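Serine hydrolase CCSP0084 (PDB 4I3F) probably hydrolyses esters and the carbon-carbon bond of meta-cleavage products formed during aromatic hydrocarbon degradation, as a serine hydrolase of the alpha/beta hydrolase fold. Local coordinates at residues T45-L50 / E72-L77; W99-V104 / L135-E140; E117-V122 / E140-A145; K144-G149 / K294-G299. All blocks are in the same frame, centred on the assembly; numbering follows the deposited sequence. Where two conformers were deposited one is given.

Interaction 1: T45-L50 / E72-L77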
# COMPACT_ATOMS: atom_id res chain seq x y z
N THR A 45 9.85 1.44 18.84
CA THR A 45 9.91 0.66 17.61
C THR A 45 8.91 1.23 16.62
O THR A 45 7.77 1.56 16.99
CB THR A 45 9.61 -0.81 17.87
OG1 THR A 45 10.52 -1.32 18.86
CG2 THR A 45 9.74 -1.63 16.58
N SER A 46 9.31 1.37 15.36
CA SER A 46 8.45 2.00 14.36
C SER A 46 7.85 1.03 13.35
O SER A 46 8.36 -0.07 13.13
CB SER A 46 9.19 3.13 13.64
OG SER A 46 10.31 2.64 12.93
N ILE A 47 6.73 1.46 12.75
CA ILE A 47 6.11 0.76 11.62
C ILE A 47 5.86 1.80 10.54
O ILE A 47 5.26 2.85 10.80
CB ILE A 47 4.76 0.13 12.00
CG1 ILE A 47 4.88 -0.79 13.21
CG2 ILE A 47 4.19 -0.65 10.81
CD1 ILE A 47 3.52 -1.27 13.73
N LEU A 48 6.34 1.52 9.33
CA LEU A 48 6.09 2.36 8.16
C LEU A 48 4.96 1.70 7.38
O LEU A 48 5.08 0.54 7.00
CB LEU A 48 7.35 2.44 7.29
CG LEU A 48 7.24 3.18 5.95
CD1 LEU A 48 6.91 4.65 6.17
CD2 LEU A 48 8.52 3.05 5.13
N LEU A 49 3.87 2.43 7.15
CA LEU A 49 2.71 1.87 6.47
C LEU A 49 2.56 2.49 5.09
O LEU A 49 2.47 3.72 4.97
CB LEU A 49 1.43 2.08 7.28
CG LEU A 49 1.41 1.35 8.63
CD1 LEU A 49 1.74 2.32 9.76
CD2 LEU A 49 0.08 0.66 8.88
N LEU A 50 2.52 1.65 4.06
CA LEU A 50 2.48 2.13 2.68
C LEU A 50 1.16 1.75 2.02
O LEU A 50 0.83 0.57 1.89
CB LEU A 50 3.67 1.56 1.88
CG LEU A 50 5.07 1.89 2.43
CD1 LEU A 50 6.16 1.33 1.52
CD2 LEU A 50 5.24 3.39 2.59
N GLU A 72 -0.73 2.44 19.99
CA GLU A 72 -0.71 2.12 21.42
C GLU A 72 0.64 1.53 21.81
O GLU A 72 1.05 1.58 22.97
CB GLU A 72 -1.81 1.12 21.77
CG GLU A 72 -3.24 1.60 21.53
CD GLU A 72 -4.27 0.51 21.79
OE1 GLU A 72 -3.87 -0.60 22.19
OE2 GLU A 72 -5.48 0.76 21.58
N ASN A 73 1.33 0.94 20.84
CA ASN A 73 2.58 0.25 21.13
C ASN A 73 3.70 0.53 20.14
O ASN A 73 4.87 0.20 20.40
CB ASN A 73 2.32 -1.26 21.24
CG ASN A 73 1.33 -1.61 22.35
OD1 ASN A 73 0.13 -1.79 22.10
ND2 ASN A 73 1.82 -1.68 23.58
N TYR A 74 3.37 1.15 19.01
CA TYR A 74 4.35 1.39 17.96
C TYR A 74 4.33 2.82 17.45
O TYR A 74 3.29 3.47 17.42
CB TYR A 74 4.11 0.44 16.77
CG TYR A 74 4.40 -1.00 17.10
CD1 TYR A 74 5.69 -1.51 17.00
CD2 TYR A 74 3.38 -1.85 17.53
CE1 TYR A 74 5.96 -2.82 17.31
CE2 TYR A 74 3.64 -3.16 17.85
CZ TYR A 74 4.93 -3.64 17.73
OH TYR A 74 5.20 -4.95 18.05
N HIS A 75 5.51 3.30 17.04
CA HIS A 75 5.62 4.58 16.35
C HIS A 75 5.23 4.37 14.90
O HIS A 75 5.96 3.73 14.14
CB HIS A 75 7.06 5.10 16.44
CG HIS A 75 7.31 6.37 15.68
ND1 HIS A 75 8.58 6.83 15.39
CD2 HIS A 75 6.45 7.27 15.13
CE1 HIS A 75 8.49 7.95 14.71
NE2 HIS A 75 7.22 8.24 14.54
N CYS A 76 4.08 4.90 14.50
CA CYS A 76 3.59 4.70 13.14
C CYS A 76 3.90 5.87 12.23
O CYS A 76 3.64 7.02 12.59
CB CYS A 76 2.09 4.46 13.16
SG CYS A 76 1.62 2.94 14.01
N LEU A 77 4.44 5.58 11.05
CA LEU A 77 4.64 6.57 10.01
C LEU A 77 3.86 6.13 8.77
O LEU A 77 4.05 5.03 8.27
CB LEU A 77 6.13 6.72 9.67
CG LEU A 77 7.01 7.12 10.86
CD1 LEU A 77 7.59 5.91 11.56
CD2 LEU A 77 8.11 8.08 10.42
O HOH W 1 7.70 0.44 20.48
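Ile47 is gripped by strand 75-77 through both of its backbone polar atoms: Ile47 N donates to His75 O at 2.8 Å, and Ile47 O accepts from Leu77 N at 2.9 Å in a nearly straight bond (172°). With His75 N on Thr45 O before them and Leu49 N on Leu77 O after, these make the zigzag of a parallel pair in the central sheet of the alpha/beta hydrolase fold. Packing is tight on the face that carries Ile47 and Cys76. The first torsion of Ile47 sets CG1 beside its own backbone N (chi1 -54°), and from there CD1 comes obliquely at the base of the tyrosine ring, 3.5 Å from Tyr74 CG. Farther along, Leu49 CD1 meets Cys76 CB at 4.0 Å. On the reverse face, Leu77 CD1 sits over the centre of the His75 ring, 3.8 Å above its plane, and also touches Ser46 CB. The looser end lies where the strands begin. Here Thr45 CG2 runs alongside Tyr74 CE1 at 4.0 Å, and a water takes over from direct pairing, accepting from Thr45 N and donating to Asn73 O at 2.8 Å. The partly exposed His75 turns its NE2 to Glu38, while Ser46 OG finds Thr119. Strand 119-124 flanks strand 46-50 and bonds to the backbones of Ser46, Leu48 and Leu50. Leu67 and Leu70 of helix 66-70 cover Cys76, and Phe297 of helix 286-298 packs on Ile47 and Tyr74, whose hydroxyl bonds to Asp298.

Interaction 2: W99-V104 / L135-E140; sequences WIDIWV and LNRHPE. With NA (sodium ion), chain D.
Asp101 and Arg137 form the charged part of this meeting between helix 96-113 and the end of helix 126-137. Arg137 NH1 donates to Asp101 OD1 at 2.8 Å, reaching the oxygen on its anti side and 22° out of the carboxylate plane. One N-H meets one oxygen, and with the planes turned 59° apart the pair does not take the coplanar two-bond form. A water completes it, donating to Asp101 OD1 at 3.1 Å while accepting from Arg137 NH2 in the guanidinium plane. Van der Waals contact comes from Val104, which uses both branches: CG2 lies over one face of the guanidinium, and CG1 abuts the edge of the imidazole, 3.7 Å from His138 CD2. The third kind is metal coordination. His138 ND1 holds the sodium ion at 2.5 Å, with the metal in the ring plane, and Glu140 OE2 binds it at 2.4 Å, two waters adding to the shell. Glu140 gets there by a bend at chi2 (-70°). Since ND1 spends its lone pair on the sodium ion, any ring proton of His138 probably sits on NE2, and the carboxylate of Glu140 would probably offset the single positive charge of the metal.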
# COMPACT_ATOMS: atom_id res chain seq x y z
N TRP A 99 8.58 4.97 -11.50
CA TRP A 99 7.87 5.36 -10.29
C TRP A 99 8.29 4.46 -9.13
O TRP A 99 8.44 4.93 -8.01
CB TRP A 99 6.36 5.37 -10.50
CG TRP A 99 5.90 6.62 -11.15
CD1 TRP A 99 5.72 6.84 -12.48
CD2 TRP A 99 5.60 7.86 -10.49
NE1 TRP A 99 5.31 8.14 -12.69
CE2 TRP A 99 5.22 8.78 -11.48
CE3 TRP A 99 5.59 8.27 -9.15
CZ2 TRP A 99 4.84 10.09 -11.19
CZ3 TRP A 99 5.22 9.59 -8.86
CH2 TRP A 99 4.85 10.48 -9.88
N ILE A 100 8.51 3.18 -9.40
CA ILE A 100 9.00 2.28 -8.35
C ILE A 100 10.34 2.78 -7.80
O ILE A 100 10.55 2.78 -6.58
CB ILE A 100 9.11 0.82 -8.85
CG1 ILE A 100 7.72 0.23 -9.05
CG2 ILE A 100 9.88 -0.03 -7.84
CD1 ILE A 100 7.69 -0.98 -9.99
N ASP A 101 11.24 3.23 -8.68
CA ASP A 101 12.51 3.81 -8.25
C ASP A 101 12.29 4.99 -7.31
O ASP A 101 12.91 5.09 -6.25
CB ASP A 101 13.35 4.24 -9.46
CG ASP A 101 13.88 3.06 -10.27
OD1 ASP A 101 13.93 1.93 -9.73
OD2 ASP A 101 14.25 3.28 -11.44
N ILE A 102 11.38 5.88 -7.70
CA ILE A 102 10.99 7.02 -6.88
C ILE A 102 10.36 6.62 -5.54
O ILE A 102 10.68 7.20 -4.49
CB ILE A 102 10.01 7.95 -7.65
CG1 ILE A 102 10.76 8.80 -8.67
CG2 ILE A 102 9.23 8.83 -6.69
CD1 ILE A 102 9.86 9.50 -9.69
N TRP A 103 9.47 5.63 -5.56
CA TRP A 103 8.77 5.19 -4.35
C TRP A 103 9.73 4.56 -3.34
O TRP A 103 9.61 4.79 -2.13
CB TRP A 103 7.64 4.22 -4.72
CG TRP A 103 6.51 4.90 -5.48
CD1 TRP A 103 6.12 6.20 -5.36
CD2 TRP A 103 5.67 4.31 -6.49
NE1 TRP A 103 5.06 6.45 -6.21
CE2 TRP A 103 4.77 5.31 -6.92
CE3 TRP A 103 5.58 3.04 -7.07
CZ2 TRP A 103 3.80 5.08 -7.89
CZ3 TRP A 103 4.62 2.81 -8.04
CH2 TRP A 103 3.75 3.83 -8.45
N VAL A 104 10.68 3.77 -3.84
CA VAL A 104 11.70 3.17 -2.98
C VAL A 104 12.56 4.27 -2.35
O VAL A 104 12.70 4.32 -1.13
CB VAL A 104 12.56 2.14 -3.76
CG1 VAL A 104 13.79 1.71 -2.95
CG2 VAL A 104 11.71 0.91 -4.12
N LEU A 135 12.82 -4.16 0.55
CA LEU A 135 13.52 -5.26 1.22
C LEU A 135 14.65 -5.79 0.34
O LEU A 135 15.69 -6.22 0.84
CB LEU A 135 12.55 -6.40 1.56
CG LEU A 135 11.35 -6.03 2.43
CD1 LEU A 135 10.46 -7.24 2.64
CD2 LEU A 135 11.79 -5.47 3.76
N ASN A 136 14.44 -5.76 -0.97
CA ASN A 136 15.44 -6.24 -1.90
C ASN A 136 16.61 -5.28 -2.01
O ASN A 136 17.77 -5.70 -2.02
CB ASN A 136 14.82 -6.42 -3.29
CG ASN A 136 15.81 -6.96 -4.31
OD1 ASN A 136 16.51 -7.96 -4.06
ND2 ASN A 136 15.89 -6.30 -5.46
N ARG A 137 16.31 -3.99 -2.08
CA ARG A 137 17.33 -2.98 -2.37
C ARG A 137 18.02 -2.44 -1.12
O ARG A 137 19.21 -2.11 -1.17
CB ARG A 137 16.73 -1.81 -3.17
CG ARG A 137 16.31 -2.19 -4.58
CD ARG A 137 15.68 -1.02 -5.32
NE ARG A 137 14.81 -1.48 -6.40
CZ ARG A 137 14.25 -0.68 -7.29
NH1 ARG A 137 14.48 0.63 -7.26
NH2 ARG A 137 13.46 -1.19 -8.23
N HIS A 138 17.28 -2.36 -0.02
CA HIS A 138 17.79 -1.79 1.22
C HIS A 138 17.43 -2.66 2.42
O HIS A 138 16.78 -2.18 3.36
CB HIS A 138 17.17 -0.41 1.42
CG HIS A 138 17.44 0.54 0.29
ND1 HIS A 138 18.62 1.23 0.15
CD2 HIS A 138 16.67 0.90 -0.77
CE1 HIS A 138 18.57 1.98 -0.93
NE2 HIS A 138 17.40 1.80 -1.51
N PRO A 139 17.86 -3.93 2.41
CA PRO A 139 17.39 -4.88 3.43
C PRO A 139 17.75 -4.47 4.86
O PRO A 139 17.00 -4.81 5.78
CB PRO A 139 18.10 -6.19 3.05
CG PRO A 139 19.30 -5.77 2.25
CD PRO A 139 18.83 -4.56 1.49
N GLU A 140 18.85 -3.75 5.04
CA GLU A 140 19.32 -3.40 6.37
C GLU A 140 18.43 -2.37 7.08
O GLU A 140 18.58 -2.13 8.28
CB GLU A 140 20.77 -2.88 6.31
CG GLU A 140 20.93 -1.50 5.63
CD GLU A 140 20.70 -1.50 4.11
OE1 GLU A 140 20.58 -2.57 3.50
OE2 GLU A 140 20.64 -0.40 3.53
NA NA D . 20.72 0.79 1.51
O HOH W 2 12.12 -0.33 -10.89
O HOH W 3 15.14 3.49 -6.08
O HOH W 4 22.69 2.32 0.37
O HOH W 5 19.89 2.83 3.32

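Interaction 3: E117-V122 / E140-A145; sequences EQTHIV and ERFKKA. With NA (sodium ion), chain D.
The imidazole of His120 is covered on both faces: Lys143 CE lies over one, 3.8 Å from the ring centroid, and Phe297 stacks on the opposite one, while at the edge Lys144 N donates in the ring plane to His120 ND1 at 3.0 Å. The Arg141 chain, bent at chi2 (-54°) and chi3, folds back so that NE faces Glu117 O, a short bond of 2.7 Å at the guanidinium edge; another edge position belongs to a water that also binds the sodium ion. The Glu117 carboxylate lies over a guanidinium face, the planes only 10° apart, but the salt bridge is long, Glu117 OE2 3.8 Å from Arg141 NE with no N-H aimed at the oxygen, and any attraction is probably of charge alone. Glu140 O lies in the plane of the Gln118 amide, 2.9 Å from NE2, though that donor stands above the carbonyl plane. Phe142 meets Thr119 CG2 and Ile121 CD1 obliquely, Thr119 CG2 lying 3.6 Å from Phe142 CD2.

The strands are parallel but interrupted by a beta bulge: Thr119 pairs with Phe142, Ile121 with Ala145. Lys143 N still reaches Thr119 O, whereas Lys144 N turns to His120, and Lys144 O returns to Ile121 N at 2.9 Å. Replacing Arg141 by a leucine would probably leave Glu117 O without its donor and Asp112, which Arg141 NH1 pairs with, without its counter-charge.

The pair closes the beta-alpha-beta unit whose helix 126-137 sets Leu134 against Ile121 and Phe142. Leu111 of helix 96-113 adds to that face, and strand 46-50 bonds along the far edge of 119-122.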
# COMPACT_ATOMS: atom_id res chain seq x y z
N GLU A 117 16.83 4.17 11.82
CA GLU A 117 17.74 3.25 11.14
C GLU A 117 17.03 2.01 10.62
O GLU A 117 17.25 1.58 9.48
CB GLU A 117 18.92 2.87 12.05
CG GLU A 117 19.92 1.90 11.41
CD GLU A 117 20.49 2.39 10.08
OE1 GLU A 117 20.59 3.62 9.86
OE2 GLU A 117 20.85 1.53 9.24
N GLN A 118 16.16 1.43 11.45
CA GLN A 118 15.41 0.24 11.05
C GLN A 118 13.95 0.38 11.44
O GLN A 118 13.64 0.92 12.51
CB GLN A 118 15.98 -1.01 11.73
CG GLN A 118 17.40 -1.36 11.34
CD GLN A 118 17.75 -2.79 11.73
OE1 GLN A 118 17.61 -3.18 12.89
NE2 GLN A 118 18.19 -3.58 10.76
N THR A 119 13.06 -0.14 10.60
CA THR A 119 11.62 -0.06 10.84
C THR A 119 10.89 -1.34 10.43
O THR A 119 11.34 -2.05 9.52
CB THR A 119 11.01 1.16 10.10
OG1 THR A 119 9.65 1.34 10.50
CG2 THR A 119 11.07 0.96 8.59
N HIS A 120 9.79 -1.65 11.12
CA HIS A 120 8.85 -2.63 10.58
C HIS A 120 8.12 -1.96 9.41
O HIS A 120 8.12 -0.73 9.31
CB HIS A 120 7.81 -3.05 11.62
CG HIS A 120 8.36 -3.85 12.77
ND1 HIS A 120 9.19 -4.94 12.60
CD2 HIS A 120 8.14 -3.75 14.10
CE1 HIS A 120 9.47 -5.46 13.78
NE2 HIS A 120 8.85 -4.76 14.71
N ILE A 121 7.48 -2.75 8.56
CA ILE A 121 6.82 -2.18 7.38
C ILE A 121 5.56 -2.96 7.01
O ILE A 121 5.51 -4.19 7.15
CB ILE A 121 7.83 -2.06 6.19
CG1 ILE A 121 7.19 -1.40 4.97
CG2 ILE A 121 8.49 -3.42 5.87
CD1 ILE A 121 8.21 -0.96 3.91
N VAL A 122 4.53 -2.22 6.60
CA VAL A 122 3.27 -2.80 6.13
C VAL A 122 2.99 -2.20 4.77
O VAL A 122 3.11 -0.99 4.59
CB VAL A 122 2.10 -2.45 7.06
CG1 VAL A 122 0.80 -3.10 6.55
CG2 VAL A 122 2.37 -2.92 8.48
N GLU A 140 18.85 -3.75 5.04
CA GLU A 140 19.32 -3.40 6.37
C GLU A 140 18.43 -2.37 7.08
O GLU A 140 18.58 -2.13 8.28
CB GLU A 140 20.77 -2.88 6.31
CG GLU A 140 20.93 -1.50 5.63
CD GLU A 140 20.70 -1.50 4.11
OE1 GLU A 140 20.58 -2.57 3.50
OE2 GLU A 140 20.64 -0.40 3.53
N ARG A 141 17.51 -1.76 6.34
CA ARG A 141 16.68 -0.70 6.92
C ARG A 141 15.37 -1.25 7.45
O ARG A 141 14.54 -0.49 7.96
CB ARG A 141 16.38 0.38 5.89
CG ARG A 141 17.60 1.08 5.30
CD ARG A 141 18.52 1.65 6.38
NE ARG A 141 17.92 2.77 7.11
CZ ARG A 141 17.94 4.03 6.70
NH1 ARG A 141 18.50 4.35 5.54
NH2 ARG A 141 17.37 4.98 7.43
N PHE A 142 15.16 -2.56 7.33
CA PHE A 142 13.85 -3.14 7.67
C PHE A 142 13.94 -4.36 8.57
O PHE A 142 14.91 -5.13 8.52
CB PHE A 142 13.05 -3.44 6.39
CG PHE A 142 12.83 -2.22 5.56
CD1 PHE A 142 13.70 -1.90 4.50
CD2 PHE A 142 11.82 -1.33 5.88
CE1 PHE A 142 13.52 -0.74 3.77
CE2 PHE A 142 11.64 -0.18 5.14
CZ PHE A 142 12.50 0.12 4.09
N LYS A 143 12.92 -4.50 9.42
CA LYS A 143 12.86 -5.57 10.41
C LYS A 143 11.84 -6.59 9.92
O LYS A 143 12.16 -7.43 9.08
CB LYS A 143 12.48 -4.99 11.79
CG LYS A 143 13.61 -4.18 12.46
CD LYS A 143 13.08 -3.08 13.38
CE LYS A 143 12.36 -3.63 14.61
NZ LYS A 143 13.30 -4.38 15.50
N LYS A 144 10.61 -6.52 10.42
CA LYS A 144 9.55 -7.41 9.91
C LYS A 144 8.66 -6.71 8.90
O LYS A 144 8.50 -5.49 8.95
CB LYS A 144 8.66 -7.90 11.05
CG LYS A 144 9.30 -8.93 11.98
CD LYS A 144 8.28 -9.29 13.05
CE LYS A 144 8.35 -10.75 13.45
NZ LYS A 144 9.36 -11.02 14.51
N ALA A 145 8.06 -7.50 8.02
CA ALA A 145 7.19 -6.97 6.97
C ALA A 145 5.83 -7.66 6.95
O ALA A 145 5.74 -8.88 7.09
CB ALA A 145 7.86 -7.08 5.60
NA NA D . 20.72 0.79 1.51
O HOH W 6 16.50 -4.94 14.77
O HOH W 5 19.89 2.83 3.32
O HOH W 4 22.69 2.32 0.37

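Interaction 4: K144-G149 / K294-G299; sequences KAVLMG and KLFFDG
Helix 286-298 belongs to one of the helical layers that cover the central sheet of the alpha/beta hydrolase fold, and here its last turn lies on strand 142-148, with Phe296 and Phe297 meeting Lys144 and Val146. The two segments run nearly antiparallel (160°), their axes 9.2 Å apart. Val146 CG2 is the wedge: it touches Phe296 CD2 at 3.6 Å and Phe297 CZ at 3.6 Å, both obliquely. Successive residues aim both rings at the strand because their first torsions differ, Phe296 with CG opposite its backbone N (chi1 177°) and Phe297 with CG beside it (-71°). Lys144 spreads its carbons over both: CB lies in the ring plane at the rim, 3.7 Å from Phe297 CE1, whereas the chain, bent at its far torsions, carries CE over a face of Phe296, 4.2 Å from that ring's centroid. A serine in place of Phe297 would probably open a gap beside Val146 CG2 and Lys144 CB and deprive His120 of its stacked ring.

The helix ends in a Schellman motif, where Gly299, at positive phi, sends its N back to Phe296 O at 3.1 Å and more weakly to Leu295 O. Lys294 NZ bridges one turn on to the syn lone pair of Asp298 OD2 at 2.6 Å. Between the segments the polar link is indirect: a water accepts from Lys144 NZ at 2.8 Å and donates to Phe297 O. Lys144 thus gives its methylenes as apolar cover for the rings and its charged amine to Asp302, any cation-pi pull being weak at most.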
# COMPACT_ATOMS: atom_id res chain seq x y z
N LYS A 144 10.61 -6.52 10.42
CA LYS A 144 9.55 -7.41 9.91
C LYS A 144 8.66 -6.71 8.90
O LYS A 144 8.50 -5.49 8.95
CB LYS A 144 8.66 -7.90 11.05
CG LYS A 144 9.30 -8.93 11.98
CD LYS A 144 8.28 -9.29 13.05
CE LYS A 144 8.35 -10.75 13.45
NZ LYS A 144 9.36 -11.02 14.51
N ALA A 145 8.06 -7.50 8.02
CA ALA A 145 7.19 -6.97 6.97
C ALA A 145 5.83 -7.66 6.95
O ALA A 145 5.74 -8.88 7.09
CB ALA A 145 7.86 -7.08 5.60
N VAL A 146 4.78 -6.87 6.78
CA VAL A 146 3.44 -7.39 6.52
C VAL A 146 2.99 -6.89 5.16
O VAL A 146 3.01 -5.68 4.90
CB VAL A 146 2.44 -6.92 7.58
CG1 VAL A 146 1.00 -7.28 7.15
CG2 VAL A 146 2.76 -7.55 8.93
N LEU A 147 2.60 -7.81 4.28
CA LEU A 147 2.02 -7.43 2.99
C LEU A 147 0.52 -7.69 3.04
O LEU A 147 0.05 -8.59 3.75
CB LEU A 147 2.65 -8.23 1.85
CG LEU A 147 4.18 -8.19 1.76
CD1 LEU A 147 4.67 -9.00 0.54
CD2 LEU A 147 4.70 -6.74 1.72
N MET A 148 -0.24 -6.89 2.29
CA MET A 148 -1.69 -7.04 2.22
C MET A 148 -2.08 -6.91 0.76
O MET A 148 -2.04 -5.81 0.19
CB MET A 148 -2.39 -5.96 3.04
CG MET A 148 -3.85 -6.27 3.33
SD MET A 148 -4.79 -4.78 3.75
CE MET A 148 -4.93 -3.99 2.15
N GLY A 149 -2.44 -8.03 0.15
CA GLY A 149 -2.78 -8.07 -1.27
C GLY A 149 -1.75 -7.39 -2.14
O GLY A 149 -2.08 -6.52 -2.94
N LYS A 294 -0.57 -6.52 14.50
CA LYS A 294 0.08 -6.16 15.75
C LYS A 294 0.75 -7.35 16.41
O LYS A 294 1.92 -7.28 16.81
CB LYS A 294 -0.93 -5.53 16.73
CG LYS A 294 -0.29 -5.11 18.04
CD LYS A 294 -1.32 -4.83 19.13
CE LYS A 294 -0.67 -4.43 20.45
NZ LYS A 294 -0.18 -5.59 21.24
N LEU A 295 0.02 -8.45 16.53
CA LEU A 295 0.56 -9.64 17.18
C LEU A 295 1.74 -10.20 16.40
O LEU A 295 2.65 -10.77 17.00
CB LEU A 295 -0.53 -10.70 17.36
CG LEU A 295 -1.69 -10.29 18.26
CD1 LEU A 295 -2.85 -11.25 18.09
CD2 LEU A 295 -1.27 -10.20 19.72
N PHE A 296 1.74 -10.05 15.08
CA PHE A 296 2.89 -10.48 14.29
C PHE A 296 4.12 -9.65 14.66
O PHE A 296 5.19 -10.19 14.94
CB PHE A 296 2.59 -10.41 12.79
CG PHE A 296 3.77 -10.78 11.93
CD1 PHE A 296 4.23 -12.09 11.88
CD2 PHE A 296 4.44 -9.82 11.19
CE1 PHE A 296 5.32 -12.43 11.09
CE2 PHE A 296 5.54 -10.15 10.41
CZ PHE A 296 5.98 -11.45 10.36
N PHE A 297 3.98 -8.33 14.67
CA PHE A 297 5.10 -7.47 15.04
C PHE A 297 5.49 -7.67 16.50
O PHE A 297 6.66 -7.52 16.87
CB PHE A 297 4.77 -5.99 14.76
CG PHE A 297 4.73 -5.63 13.29
CD1 PHE A 297 5.66 -6.15 12.39
CD2 PHE A 297 3.75 -4.78 12.80
CE1 PHE A 297 5.61 -5.81 11.04
CE2 PHE A 297 3.69 -4.43 11.45
CZ PHE A 297 4.63 -4.95 10.57
N ASP A 298 4.52 -8.05 17.34
CA ASP A 298 4.80 -8.31 18.75
C ASP A 298 5.66 -9.55 18.94
O ASP A 298 6.32 -9.70 19.96
CB ASP A 298 3.49 -8.50 19.55
CG ASP A 298 2.75 -7.19 19.82
OD1 ASP A 298 3.28 -6.09 19.54
OD2 ASP A 298 1.61 -7.28 20.34
N GLY A 299 5.63 -10.46 17.97
CA GLY A 299 6.42 -11.69 18.06
C GLY A 299 5.59 -12.90 18.42
O GLY A 299 6.14 -13.96 18.72
O HOH W 7 8.85 -9.28 16.61

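Interactions 1, 3 and 4 build up one sheet and its cover. Interactions 1 and 3 lie side by side, centres about 10 Å apart, and join where Leu50 N approaches Val122 O at 2.8 Å. Interactions 3 and 4 share Lys144 and Ala145; Ile121 O lies 2.8 Å from Val146 N there. Helix 286-298 also reaches interaction 1, with Tyr74 OH 2.7 Å from Asp298 OD1. Interaction 2 joins helices on the side of the sheet opposite helix 286-298, its centre about 19 Å from those of 1 and 4, and shares Glu140 and the sodium ion with interaction 3. Strand 119-124 leads into the GxSxG sequence, probably the nucleophile elbow, which lies near Leu49, Ile121 and Val146.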